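Local atomic coordinates of V-type ATP synthase alpha chain (Thermoplasma volcanium, PDB entry 4O1S), a protein that is an intein of the V-type ATPase subunit A, a largely beta-stranded protein of the intein splicing domain family. Residues A[25-28]-A[29-33]. Numbering follows the deposited sequence.
Sequences LYSS and ERKKE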
# COMPACT_ATOMS: atom_id res chain seq x y z
N LEU A 25 -13.13 1.93 1.27
CA LEU A 25 -12.89 1.96 2.70
C LEU A 25 -12.87 3.41 3.19
O LEU A 25 -13.52 3.76 4.16
CB LEU A 25 -11.54 1.31 2.99
CG LEU A 25 -11.02 1.53 4.41
CD1 LEU A 25 -12.02 0.98 5.42
CD2 LEU A 25 -9.68 0.87 4.59
N TYR A 26 -12.11 4.24 2.48
CA TYR A 26 -12.02 5.65 2.80
C TYR A 26 -13.40 6.30 2.80
O TYR A 26 -13.77 7.04 3.72
CB TYR A 26 -11.10 6.38 1.81
CG TYR A 26 -10.82 7.81 2.25
CD1 TYR A 26 -9.74 8.11 3.08
CD2 TYR A 26 -11.66 8.87 1.84
CE1 TYR A 26 -9.49 9.42 3.49
CE2 TYR A 26 -11.42 10.17 2.26
CZ TYR A 26 -10.35 10.43 3.09
OH TYR A 26 -10.13 11.72 3.50
N SER A 27 -14.17 6.01 1.75
CA SER A 27 -15.41 6.71 1.53
C SER A 27 -16.39 6.39 2.65
O SER A 27 -17.13 7.26 3.15
CB SER A 27 -16.01 6.26 0.21
OG SER A 27 -17.08 7.11 -0.14
N SER A 28 -16.38 5.12 3.03
CA SER A 28 -17.26 4.61 4.07
C SER A 28 -16.92 5.23 5.43
O SER A 28 -17.79 5.72 6.15
CB SER A 28 -17.15 3.09 4.13
OG SER A 28 -18.00 2.59 5.15
N GLU A 29 -15.63 5.20 5.77
CA GLU A 29 -15.16 5.73 7.03
C GLU A 29 -15.39 7.24 7.10
O GLU A 29 -15.61 7.80 8.17
CB GLU A 29 -13.68 5.40 7.20
CG GLU A 29 -13.41 3.91 7.35
CD GLU A 29 -13.94 3.39 8.66
OE1 GLU A 29 -14.17 4.21 9.57
OE2 GLU A 29 -14.14 2.17 8.79
N ARG A 30 -15.37 7.89 5.95
CA ARG A 30 -15.53 9.32 5.90
C ARG A 30 -16.91 9.76 6.41
O ARG A 30 -17.04 10.83 7.01
CB ARG A 30 -15.28 9.81 4.48
CG ARG A 30 -15.10 11.29 4.40
CD ARG A 30 -14.82 11.74 2.97
NE ARG A 30 -14.56 13.18 2.96
CZ ARG A 30 -15.47 14.10 2.71
NH1 ARG A 30 -16.72 13.76 2.42
NH2 ARG A 30 -15.14 15.38 2.76
N LYS A 31 -17.92 8.92 6.21
CA LYS A 31 -19.29 9.24 6.60
C LYS A 31 -19.60 8.99 8.06
O LYS A 31 -20.61 9.49 8.56
CB LYS A 31 -20.27 8.36 5.84
CG LYS A 31 -20.17 8.38 4.36
CD LYS A 31 -21.35 7.61 3.81
CE LYS A 31 -21.43 7.78 2.33
NZ LYS A 31 -20.05 7.82 1.75
N LYS A 32 -18.81 8.16 8.73
CA LYS A 32 -19.12 7.76 10.10
C LYS A 32 -19.09 8.93 11.12
O LYS A 32 -18.08 9.65 11.19
CB LYS A 32 -18.19 6.64 10.53
CG LYS A 32 -18.46 5.31 9.82
CD LYS A 32 -17.26 4.41 9.92
CE LYS A 32 -17.62 2.98 10.17
NZ LYS A 32 -18.46 2.51 9.04
N GLU A 33 -20.18 9.12 11.87
CA GLU A 33 -20.28 10.16 12.93
C GLU A 33 -19.16 10.04 13.99
O GLU A 33 -18.57 11.04 14.40
CB GLU A 33 -21.66 10.15 13.59
CG GLU A 33 -21.65 10.55 15.08
CD GLU A 33 -21.66 9.34 16.04
OE1 GLU A 33 -21.52 8.20 15.55
OE2 GLU A 33 -21.80 9.53 17.27
O HOH W 1 -18.02 9.70 1.20
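Arg30 lies beside Tyr26 on helix 22-31, one turn further on, and its side chain shows how such a neighbour can pass obliquely by one corner of a ring, here at CE2. Arg30 CB packs against two backbone carbonyl oxygens, Ser27 O and Tyr26 O, the latter of which accepts a hydrogen bond from Arg30 N at 2.9 Å. With CG of Arg30 trans to its own N (chi1 -166°) and the chain extended from CG to NE, Arg30 CD comes 3.8 Å from Tyr26 CE2. The guanidinium then lies with its plane 24° from that of the ring. Arg30 NE forms a salt bridge with Glu44, whose OE1 is also hydrogen-bonded by Tyr26 OH. Backbone hydrogen bonds along the helix include Glu29 N to Leu25 O at 3.0 Å and an i to i+3 bond from Lys31 N to Ser28 O at 3.2 Å. Lys31 NZ folds back to Ser27 O in a weak bond of 3.3 Å, and a water joins the same two atoms. Leu25 CD1 rests 3.8 Å from Glu29 CG. Chemically, one carboxylate gathers the tyrosine hydroxyl and the arginine; the opposite charges of Arg30 and Glu44 probably offset one another, and the pairing ties this short helix to strand 43-58.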